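PDB 1R5Q: circadian clock oscillator protein KaiA from Nostoc sp., which probably stimulates autophosphorylation of KaiC within the KaiABC oscillator, the main circadian regulator of cyanobacteria. Local coordinates for residues R19-S24 / E34-F39; Q13-Y18 / H57-D62; A42-N47 / E94-A99; I48-I53 / D87-L92. All blocks are in the same frame, centred on the assembly; numbering follows the deposited sequence.

Overall arrangement
The four contacts tie together the four helices of one bundle, helix 8-24, helix 33-45, helix 50-67 and helix 82-100. Interaction 1 joins the first pair along the chain, and interaction 2, its centre about 10 Å away, brings helix 50-67 back to helix 8-24, so that its segments bracket those of interaction 1. Tyr18 and Phe39 link the two. Interactions 3 and 4 both use helix 82-100, with centres about 9 Å apart, and 42-47 runs directly into 48-53. Ile88 connects interaction 4 to both 1 and 2, whereas interaction 3 lies farthest out, about 19 Å from interaction 2 between centres. Together they hold the four helices as one compact bundle, the KaiA C-terminal domain.

Interaction 1: residues R19-S24 / E34-F39; sequences RQILLS and EKIDKF
Ile21 packs against Lys35, Ile36 and Phe39 where two successive helices of the four-helix bundle run nearly antiparallel, the axes of segments 19-24 and 34-39 at 151° and 9.9 Å apart at closest approach. The tight part of the contact lies on the buried side and depends on the branches of Ile21. Its CG1 arm stands beside the backbone N (chi1 -71°), which carries CD1 across the gap to Phe39 CB at 3.6 Å. The Phe39 ring itself meets this methyl obliquely. The CG2 branch goes to Ile36 instead, 3.9 Å from Ile36 CG1, and these two isoleucines cross at about a right angle. Ile88 of helix 82-100 lies against both Ile36 and Phe39, and Thr84 against Ile21, so this side forms part of the bundle core.

Toward solvent the contact is looser. Lys35 begins near the core, with its CB 4.0 Å from Ile21 CG1, but its fully extended chain slides past Ile21 the opposite way and carries the ammonium to Gln20 and Ser24. The Ser24 hydroxyl turns back onto its own segment, where Ser24 OG donates to Gln20 O at 3.2 Å, with a C=O...OG angle of 146°. An alanine here would remove the hydroxyl, and Gln20 O would probably be left to the weak bond from the backbone N of the same residue, with nothing polar on that side chain near the lysine tip. Ser24 also touches Leu32 of the connecting loop. The lysine's own approach is loose: Lys35 NZ lies 3.7 Å from Ser24 OG and 4.0 Å from Gln20 O.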
# COMPACT_ATOMS: atom_id res chain seq x y z
N ARG A 19 1.85 5.14 -2.61
CA ARG A 19 1.32 6.25 -3.41
C ARG A 19 1.61 5.95 -4.88
O ARG A 19 0.73 6.05 -5.74
CB ARG A 19 1.99 7.58 -3.02
CG ARG A 19 1.59 8.75 -3.94
CD ARG A 19 2.37 10.03 -3.64
NE ARG A 19 2.01 10.61 -2.35
CZ ARG A 19 2.83 10.63 -1.30
NH1 ARG A 19 4.05 10.11 -1.41
NH2 ARG A 19 2.42 11.17 -0.16
N GLN A 20 2.85 5.56 -5.18
CA GLN A 20 3.22 5.23 -6.55
C GLN A 20 2.43 4.02 -7.10
O GLN A 20 2.16 3.95 -8.30
CB GLN A 20 4.74 4.97 -6.63
CG GLN A 20 5.61 6.25 -6.48
CD GLN A 20 5.13 7.43 -7.35
OE1 GLN A 20 4.88 7.28 -8.55
NE2 GLN A 20 5.01 8.62 -6.74
N ILE A 21 2.04 3.07 -6.23
CA ILE A 21 1.25 1.92 -6.69
C ILE A 21 -0.15 2.42 -7.06
O ILE A 21 -0.70 2.07 -8.11
CB ILE A 21 1.13 0.82 -5.57
CG1 ILE A 21 2.48 0.12 -5.39
CG2 ILE A 21 0.02 -0.22 -5.95
CD1 ILE A 21 2.61 -0.69 -4.09
N LEU A 22 -0.74 3.24 -6.20
CA LEU A 22 -2.06 3.77 -6.51
C LEU A 22 -2.05 4.56 -7.84
O LEU A 22 -2.88 4.32 -8.70
CB LEU A 22 -2.54 4.70 -5.39
CG LEU A 22 -2.93 4.07 -4.04
CD1 LEU A 22 -3.11 5.16 -2.99
CD2 LEU A 22 -4.21 3.26 -4.21
N LEU A 23 -1.09 5.47 -8.00
CA LEU A 23 -1.01 6.30 -9.20
C LEU A 23 -0.68 5.54 -10.48
O LEU A 23 -0.87 6.07 -11.58
CB LEU A 23 -0.00 7.44 -8.98
CG LEU A 23 -0.41 8.39 -7.84
CD1 LEU A 23 0.59 9.54 -7.70
CD2 LEU A 23 -1.81 8.92 -8.13
N SER A 24 -0.18 4.32 -10.37
CA SER A 24 0.09 3.58 -11.59
C SER A 24 -0.81 2.35 -11.68
O SER A 24 -0.72 1.59 -12.64
CB SER A 24 1.55 3.14 -11.62
OG SER A 24 1.72 2.02 -10.79
N GLU A 34 6.10 -5.38 -10.10
CA GLU A 34 7.29 -5.30 -9.27
C GLU A 34 7.14 -4.32 -8.12
O GLU A 34 7.68 -4.53 -7.04
CB GLU A 34 8.51 -4.92 -10.11
CG GLU A 34 9.49 -6.07 -10.30
CD GLU A 34 9.99 -6.60 -8.96
OE1 GLU A 34 10.75 -5.87 -8.28
OE2 GLU A 34 9.63 -7.75 -8.59
N LYS A 35 6.42 -3.23 -8.35
CA LYS A 35 6.21 -2.25 -7.30
C LYS A 35 5.40 -2.90 -6.18
O LYS A 35 5.69 -2.71 -5.00
CB LYS A 35 5.45 -1.04 -7.81
CG LYS A 35 6.24 -0.09 -8.70
CD LYS A 35 5.37 1.09 -9.14
CE LYS A 35 6.14 2.00 -10.10
NZ LYS A 35 5.26 3.05 -10.70
N ILE A 36 4.39 -3.67 -6.56
CA ILE A 36 3.52 -4.33 -5.60
C ILE A 36 4.27 -5.45 -4.89
O ILE A 36 4.15 -5.60 -3.68
CB ILE A 36 2.26 -4.92 -6.29
CG1 ILE A 36 1.30 -3.78 -6.67
CG2 ILE A 36 1.54 -5.89 -5.35
CD1 ILE A 36 0.12 -4.24 -7.51
N ASP A 37 5.04 -6.23 -5.64
CA ASP A 37 5.78 -7.33 -5.04
C ASP A 37 6.78 -6.81 -4.01
O ASP A 37 6.93 -7.41 -2.95
CB ASP A 37 6.49 -8.14 -6.13
CG ASP A 37 5.55 -9.09 -6.86
OD1 ASP A 37 4.63 -9.66 -6.22
OD2 ASP A 37 5.74 -9.30 -8.09
N LYS A 38 7.42 -5.69 -4.32
CA LYS A 38 8.40 -5.11 -3.40
C LYS A 38 7.75 -4.53 -2.14
O LYS A 38 8.30 -4.66 -1.05
CB LYS A 38 9.20 -4.01 -4.11
CG LYS A 38 10.17 -4.53 -5.16
CD LYS A 38 11.05 -3.40 -5.71
CE LYS A 38 11.83 -2.69 -4.60
NZ LYS A 38 12.74 -1.62 -5.14
N PHE A 39 6.61 -3.87 -2.32
CA PHE A 39 5.86 -3.29 -1.21
C PHE A 39 5.41 -4.42 -0.28
O PHE A 39 5.51 -4.33 0.95
CB PHE A 39 4.62 -2.52 -1.72
CG PHE A 39 3.72 -1.98 -0.62
CD1 PHE A 39 4.03 -0.79 0.03
CD2 PHE A 39 2.59 -2.69 -0.20
CE1 PHE A 39 3.25 -0.31 1.06
CE2 PHE A 39 1.79 -2.21 0.85
CZ PHE A 39 2.12 -1.03 1.48

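Interaction 2: residues Q13-Y18 / H57-D62; sequences QLKSDY and HMELID
The rings of Tyr18 and His57 meet rim to rim, with planes at 67° and neither lying over the other's face. Both neighbours of the tyrosine across the contact come at its edge, near the ring plane: His57 ND1, 2.7 Å from Tyr18 OH in a hydrogen bond, and Leu60 CD1, 3.5 Å from Tyr18 CD2. The imidazole likewise receives the hydroxyl at its rim, and Met58 SD lies at its edge too. Tyr18 CG is anti to the backbone N (chi1 -167°), and this sends the ring across to helix 50-67, where its buried hydroxyl finds a polar partner.

Leu60 fills the space between this pair and Lys15, whose extended chain slides past it in the opposite direction, with Lys15 CE 3.9 Å from Leu60 CD2. Lys15 NZ ends in a salt bridge to Glu59 OE1, modelled at a very short 2.5 Å, a length that is doubtful in detail, and it also bridges to Glu63. With a leucine in its place, Glu59 would probably be left without its mate, beside the like charge of Glu55, and Glu63 would lose one of its partners.

The two helix segments cross at 60°, their axes 10.2 Å apart. Around them, Phe39 of helix 33-45 meets the Tyr18 ring, and Leu85 of helix 82-100 touches both Tyr18 and His57, so all four helices converge on the tyrosine.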
# COMPACT_ATOMS: atom_id res chain seq x y z
N GLN A 13 8.42 5.78 4.02
CA GLN A 13 8.90 5.22 2.76
C GLN A 13 7.79 4.32 2.18
O GLN A 13 7.51 4.35 0.98
CB GLN A 13 10.17 4.40 2.99
CG GLN A 13 11.41 5.24 3.36
CD GLN A 13 12.67 4.41 3.62
OE1 GLN A 13 13.76 4.96 3.80
NE2 GLN A 13 12.52 3.08 3.64
N LEU A 14 7.16 3.51 3.04
CA LEU A 14 6.09 2.63 2.59
C LEU A 14 4.91 3.42 2.04
O LEU A 14 4.33 3.05 1.03
CB LEU A 14 5.63 1.72 3.74
CG LEU A 14 6.68 0.68 4.11
CD1 LEU A 14 6.26 -0.05 5.38
CD2 LEU A 14 6.87 -0.27 2.95
N LYS A 15 4.56 4.52 2.71
CA LYS A 15 3.48 5.36 2.23
C LYS A 15 3.86 5.91 0.84
O LYS A 15 3.05 5.91 -0.10
CB LYS A 15 3.24 6.51 3.22
CG LYS A 15 2.22 7.54 2.77
CD LYS A 15 1.66 8.34 3.94
CE LYS A 15 0.71 9.43 3.47
NZ LYS A 15 0.03 10.12 4.62
N SER A 16 5.10 6.35 0.70
CA SER A 16 5.57 6.86 -0.58
C SER A 16 5.45 5.78 -1.65
O SER A 16 4.98 6.05 -2.75
CB SER A 16 7.04 7.32 -0.47
OG SER A 16 7.62 7.41 -1.76
N ASP A 17 5.86 4.55 -1.32
CA ASP A 17 5.80 3.44 -2.27
C ASP A 17 4.36 3.11 -2.69
O ASP A 17 4.10 2.83 -3.87
CB ASP A 17 6.45 2.20 -1.66
CG ASP A 17 7.97 2.36 -1.42
OD1 ASP A 17 8.53 1.53 -0.69
OD2 ASP A 17 8.59 3.30 -1.97
N TYR A 18 3.46 3.13 -1.71
CA TYR A 18 2.05 2.82 -1.93
C TYR A 18 1.42 3.89 -2.80
O TYR A 18 0.56 3.60 -3.62
CB TYR A 18 1.29 2.73 -0.59
CG TYR A 18 -0.09 2.10 -0.70
CD1 TYR A 18 -0.24 0.73 -0.89
CD2 TYR A 18 -1.25 2.89 -0.68
CE1 TYR A 18 -1.51 0.14 -1.06
CE2 TYR A 18 -2.52 2.32 -0.85
CZ TYR A 18 -2.64 0.94 -1.03
OH TYR A 18 -3.87 0.37 -1.17
N HIS A 57 -3.46 3.77 3.06
CA HIS A 57 -4.39 3.85 1.92
C HIS A 57 -5.30 5.09 2.06
O HIS A 57 -5.35 5.94 1.17
CB HIS A 57 -5.27 2.59 1.87
CG HIS A 57 -6.23 2.58 0.71
ND1 HIS A 57 -5.89 2.11 -0.54
CD2 HIS A 57 -7.52 3.01 0.62
CE1 HIS A 57 -6.92 2.24 -1.35
NE2 HIS A 57 -7.92 2.79 -0.68
N MET A 58 -6.02 5.16 3.18
CA MET A 58 -6.94 6.27 3.43
C MET A 58 -6.25 7.64 3.43
O MET A 58 -6.80 8.63 2.93
CB MET A 58 -7.65 6.06 4.77
CG MET A 58 -8.54 4.83 4.80
SD MET A 58 -9.59 4.70 3.31
CE MET A 58 -10.91 5.90 3.72
N GLU A 59 -5.05 7.71 4.00
CA GLU A 59 -4.34 8.97 4.03
C GLU A 59 -4.01 9.46 2.62
O GLU A 59 -4.15 10.65 2.32
CB GLU A 59 -3.05 8.84 4.84
CG GLU A 59 -3.29 8.61 6.33
CD GLU A 59 -2.00 8.66 7.14
OE1 GLU A 59 -0.92 8.90 6.54
OE2 GLU A 59 -2.08 8.46 8.37
N LEU A 60 -3.57 8.54 1.77
CA LEU A 60 -3.23 8.89 0.40
C LEU A 60 -4.49 9.27 -0.38
O LEU A 60 -4.45 10.15 -1.24
CB LEU A 60 -2.48 7.73 -0.27
CG LEU A 60 -1.06 7.60 0.29
CD1 LEU A 60 -0.45 6.24 -0.08
CD2 LEU A 60 -0.20 8.75 -0.27
N ILE A 61 -5.60 8.61 -0.06
CA ILE A 61 -6.86 8.93 -0.74
C ILE A 61 -7.23 10.38 -0.38
O ILE A 61 -7.68 11.14 -1.24
CB ILE A 61 -8.00 7.97 -0.33
CG1 ILE A 61 -7.76 6.57 -0.88
CG2 ILE A 61 -9.34 8.48 -0.83
CD1 ILE A 61 -7.52 6.49 -2.38
N ASP A 62 -7.01 10.76 0.89
CA ASP A 62 -7.32 12.13 1.31
C ASP A 62 -6.45 13.14 0.58
O ASP A 62 -6.96 14.18 0.12
CB ASP A 62 -7.13 12.31 2.82
CG ASP A 62 -8.32 11.79 3.62
OD1 ASP A 62 -9.39 11.56 3.01
OD2 ASP A 62 -8.19 11.63 4.86

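Interaction 3: residues A42-N47 / E94-A99; sequences AVFCAN and EAYRGA
Phe44 faces Ala95 with their CA atoms 7.4 Å apart, just before helix 33-45 ends in a Schellman motif in which Asn47 takes a positive phi of 58°. The Phe44 ring, swung out by a CG anti to the backbone N (chi1 179°), lies against Ala95, Tyr96 and Ala99 of helix 82-100. It makes an edge-to-face stack on Tyr96, with planes at 73°, its edge pointing into the tyrosine's face: Phe44 CD1 stands 3.6 Å above the plane of the Tyr96 ring, over its centre. One face of Phe44 takes a CH-pi contact from Ala95 CB, 4.2 Å from the phenyl centroid, while Ala99 CB meets its edge at CZ.

The tyrosine hydroxyl reaches the helix end through a water. Tyr96 OH donates to this water at 2.7 Å, and the water in turn donates to Val43 O at 2.8 Å, so the hydroxyl is linked to the last turn of helix 33-45. Asn47 ND2 lies 3.6 Å from Tyr96 OH, only a loose contact.

This surface contact lies toward one end of the bundle, about 13 Å from the centre of the chain to its own centre. Helix 8-24 packs nearby, Leu14 touching Ala42 and Val43, and Leu10 touching Ala46 in the turn that follows.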
# COMPACT_ATOMS: atom_id res chain seq x y z
N ALA A 42 8.23 -5.87 1.83
CA ALA A 42 8.66 -4.96 2.89
C ALA A 42 7.72 -4.96 4.08
O ALA A 42 8.19 -4.97 5.22
CB ALA A 42 8.81 -3.53 2.34
N VAL A 43 6.40 -4.92 3.85
CA VAL A 43 5.45 -4.90 4.97
C VAL A 43 5.46 -6.27 5.64
O VAL A 43 5.23 -6.38 6.85
CB VAL A 43 3.98 -4.55 4.52
CG1 VAL A 43 3.94 -3.15 3.90
CG2 VAL A 43 3.48 -5.54 3.51
N PHE A 44 5.73 -7.29 4.84
CA PHE A 44 5.83 -8.69 5.27
C PHE A 44 7.06 -8.80 6.19
O PHE A 44 6.97 -9.27 7.31
CB PHE A 44 6.02 -9.56 4.04
CG PHE A 44 6.18 -11.03 4.32
CD1 PHE A 44 5.20 -11.74 5.01
CD2 PHE A 44 7.27 -11.72 3.81
CE1 PHE A 44 5.31 -13.11 5.20
CE2 PHE A 44 7.39 -13.10 3.99
CZ PHE A 44 6.40 -13.80 4.68
N CYS A 45 8.22 -8.36 5.70
CA CYS A 45 9.45 -8.42 6.51
C CYS A 45 9.43 -7.57 7.79
O CYS A 45 10.06 -7.96 8.78
CB CYS A 45 10.64 -8.03 5.66
SG CYS A 45 10.97 -9.26 4.44
N ALA A 46 8.74 -6.43 7.78
CA ALA A 46 8.68 -5.57 8.96
C ALA A 46 7.53 -5.86 9.93
O ALA A 46 7.37 -5.15 10.92
CB ALA A 46 8.64 -4.10 8.54
N ASN A 47 6.74 -6.90 9.65
CA ASN A 47 5.63 -7.32 10.52
C ASN A 47 4.61 -6.22 10.73
O ASN A 47 4.00 -6.11 11.80
CB ASN A 47 6.16 -7.77 11.89
CG ASN A 47 5.16 -8.64 12.64
OD1 ASN A 47 5.11 -8.65 13.87
ND2 ASN A 47 4.38 -9.38 11.89
N GLU A 94 -1.37 -14.09 0.86
CA GLU A 94 -0.69 -15.20 0.23
C GLU A 94 0.77 -15.30 0.66
O GLU A 94 1.29 -16.40 0.76
CB GLU A 94 -0.82 -15.12 -1.29
CG GLU A 94 -2.26 -15.45 -1.82
CD GLU A 94 -2.69 -16.91 -1.53
OE1 GLU A 94 -3.71 -17.11 -0.83
OE2 GLU A 94 -2.02 -17.85 -2.03
N ALA A 95 1.41 -14.16 0.92
CA ALA A 95 2.82 -14.16 1.36
C ALA A 95 2.86 -14.89 2.70
O ALA A 95 3.67 -15.79 2.92
CB ALA A 95 3.33 -12.71 1.52
N TYR A 96 1.96 -14.50 3.59
CA TYR A 96 1.88 -15.11 4.90
C TYR A 96 1.46 -16.58 4.84
O TYR A 96 2.05 -17.43 5.52
CB TYR A 96 0.90 -14.31 5.78
CG TYR A 96 1.53 -13.11 6.46
CD1 TYR A 96 1.08 -11.80 6.22
CD2 TYR A 96 2.57 -13.29 7.37
CE1 TYR A 96 1.68 -10.70 6.87
CE2 TYR A 96 3.16 -12.21 8.02
CZ TYR A 96 2.71 -10.92 7.77
OH TYR A 96 3.35 -9.88 8.43
N ARG A 97 0.46 -16.89 4.01
CA ARG A 97 -0.02 -18.27 3.89
C ARG A 97 1.06 -19.18 3.32
O ARG A 97 1.19 -20.33 3.75
CB ARG A 97 -1.27 -18.35 3.00
CG ARG A 97 -1.94 -19.75 3.03
CD ARG A 97 -3.23 -19.84 2.19
NE ARG A 97 -2.93 -19.65 0.78
CZ ARG A 97 -2.77 -20.63 -0.11
NH1 ARG A 97 -2.92 -21.90 0.25
NH2 ARG A 97 -2.41 -20.33 -1.35
N GLY A 98 1.81 -18.68 2.34
CA GLY A 98 2.86 -19.48 1.73
C GLY A 98 4.03 -19.73 2.67
O GLY A 98 4.88 -20.58 2.42
N ALA A 99 4.04 -19.02 3.79
CA ALA A 99 5.13 -19.15 4.75
C ALA A 99 4.82 -20.02 5.97
O ALA A 99 5.71 -20.69 6.49
CB ALA A 99 5.57 -17.77 5.20
O HOH W 1 2.77 -7.36 7.67

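Interaction 4: residues I48-I53 / D87-L92; sequences IPVPEI and DILAHL
Val50 and Ile53, on the first turn of helix 50-67, pack against Ile88, Leu89 and Leu92 on helix 82-100, and what crosses between them is purely apolar. Val50 divides its two methyls. CG1, anti to the backbone N (chi1 169°), meets Leu89 CD2 at 3.6 Å on the more exposed side, while Val50 CG2 lies 4.2 Å from Leu92 CD2. Deeper in, Ile53 and Leu92 reach toward each other tip to tip. Ile53 CD1 and Leu92 CD2 are only 3.5 Å apart, tighter than usual van der Waals contact. The CG2 branch of Ile53 is in looser touch with Ile88 CG2, at 4.2 Å. Leu92 CD2 thus serves both Val50 and Ile53.

Within the segments the polar bonds are local. Pro49 occupies the N-cap position, and its carbonyl receives Glu52 N at 3.1 Å as helix 50-67 begins. On helix 82-100, Asp87 O takes two donors from His91: the backbone N, and the ring, whose ND1 bonds to Asp87 O at 2.7 Å with an N-H...O angle of 153°. The two come from opposite faces of the carbonyl plane, and the bonded oxygen lies close to the imidazole plane. Outside the segments, Asp87 OD1 is hydrogen-bonded to Tyr25 OH.

Helix 33-45 completes the packing through Phe39 and Ile40 on Ile88 and Val43 on Leu92. Aliphatic side chains meeting between helices in this way are characteristic of a four-helix bundle, with its buried part here at Ile53, Ile88 and Leu92; this one is the KaiA C-terminal domain, the part that mediates KaiC interaction and homodimerization.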
# COMPACT_ATOMS: atom_id res chain seq x y z
N ILE A 48 4.43 -5.38 9.73
CA ILE A 48 3.50 -4.27 9.82
C ILE A 48 2.07 -4.81 9.83
O ILE A 48 1.71 -5.61 8.98
CB ILE A 48 3.69 -3.32 8.64
CG1 ILE A 48 5.04 -2.60 8.81
CG2 ILE A 48 2.52 -2.33 8.55
CD1 ILE A 48 5.67 -2.23 7.52
N PRO A 49 1.25 -4.39 10.81
CA PRO A 49 -0.14 -4.82 10.94
C PRO A 49 -0.98 -4.29 9.77
O PRO A 49 -0.74 -3.20 9.26
CB PRO A 49 -0.59 -4.19 12.27
CG PRO A 49 0.68 -3.88 12.99
CD PRO A 49 1.61 -3.45 11.89
N VAL A 50 -1.98 -5.05 9.37
CA VAL A 50 -2.84 -4.64 8.27
C VAL A 50 -3.52 -3.29 8.53
O VAL A 50 -3.61 -2.47 7.63
CB VAL A 50 -3.89 -5.74 7.95
CG1 VAL A 50 -4.95 -5.21 6.98
CG2 VAL A 50 -3.17 -6.94 7.33
N PRO A 51 -3.98 -3.02 9.77
CA PRO A 51 -4.64 -1.71 9.99
C PRO A 51 -3.77 -0.51 9.59
O PRO A 51 -4.30 0.54 9.21
CB PRO A 51 -4.95 -1.72 11.48
CG PRO A 51 -5.21 -3.20 11.75
CD PRO A 51 -4.07 -3.87 10.97
N GLU A 52 -2.46 -0.67 9.69
CA GLU A 52 -1.54 0.40 9.33
C GLU A 52 -1.51 0.59 7.83
O GLU A 52 -1.40 1.70 7.35
CB GLU A 52 -0.12 0.09 9.82
CG GLU A 52 0.01 0.06 11.33
CD GLU A 52 1.09 1.00 11.82
OE1 GLU A 52 2.08 0.51 12.42
OE2 GLU A 52 0.94 2.22 11.59
N ILE A 53 -1.62 -0.51 7.09
CA ILE A 53 -1.62 -0.43 5.64
C ILE A 53 -2.91 0.24 5.21
O ILE A 53 -2.93 1.04 4.27
CB ILE A 53 -1.55 -1.83 4.99
CG1 ILE A 53 -0.21 -2.49 5.35
CG2 ILE A 53 -1.67 -1.70 3.46
CD1 ILE A 53 -0.12 -3.94 4.91
N ASP A 87 -6.27 -5.92 -3.85
CA ASP A 87 -5.15 -6.56 -4.53
C ASP A 87 -3.93 -6.67 -3.59
O ASP A 87 -3.25 -7.70 -3.55
CB ASP A 87 -4.80 -5.74 -5.77
CG ASP A 87 -3.92 -6.48 -6.77
OD1 ASP A 87 -3.72 -5.94 -7.87
OD2 ASP A 87 -3.41 -7.58 -6.47
N ILE A 88 -3.69 -5.62 -2.82
CA ILE A 88 -2.57 -5.56 -1.89
C ILE A 88 -2.78 -6.54 -0.74
O ILE A 88 -1.89 -7.33 -0.40
CB ILE A 88 -2.44 -4.11 -1.32
CG1 ILE A 88 -1.83 -3.19 -2.39
CG2 ILE A 88 -1.63 -4.11 -0.01
CD1 ILE A 88 -0.40 -3.52 -2.72
N LEU A 89 -3.98 -6.51 -0.15
CA LEU A 89 -4.28 -7.41 0.95
C LEU A 89 -4.28 -8.88 0.53
O LEU A 89 -3.88 -9.73 1.31
CB LEU A 89 -5.61 -7.04 1.61
CG LEU A 89 -5.64 -5.67 2.31
CD1 LEU A 89 -7.02 -5.40 2.90
CD2 LEU A 89 -4.57 -5.64 3.41
N ALA A 90 -4.75 -9.17 -0.68
CA ALA A 90 -4.77 -10.54 -1.19
C ALA A 90 -3.32 -11.03 -1.33
O ALA A 90 -3.01 -12.19 -1.02
CB ALA A 90 -5.47 -10.59 -2.56
N HIS A 91 -2.44 -10.17 -1.86
CA HIS A 91 -1.03 -10.52 -2.03
C HIS A 91 -0.35 -10.70 -0.68
O HIS A 91 0.49 -11.58 -0.50
CB HIS A 91 -0.27 -9.44 -2.81
CG HIS A 91 -0.40 -9.59 -4.30
ND1 HIS A 91 -1.56 -9.27 -4.97
CD2 HIS A 91 0.45 -10.08 -5.22
CE1 HIS A 91 -1.41 -9.55 -6.25
NE2 HIS A 91 -0.20 -10.05 -6.43
N LEU A 92 -0.70 -9.85 0.28
CA LEU A 92 -0.10 -9.97 1.59
C LEU A 92 -0.54 -11.29 2.24
O LEU A 92 0.27 -11.99 2.83
CB LEU A 92 -0.45 -8.77 2.47
CG LEU A 92 0.27 -8.70 3.83
CD1 LEU A 92 1.79 -8.76 3.61
CD2 LEU A 92 -0.11 -7.41 4.55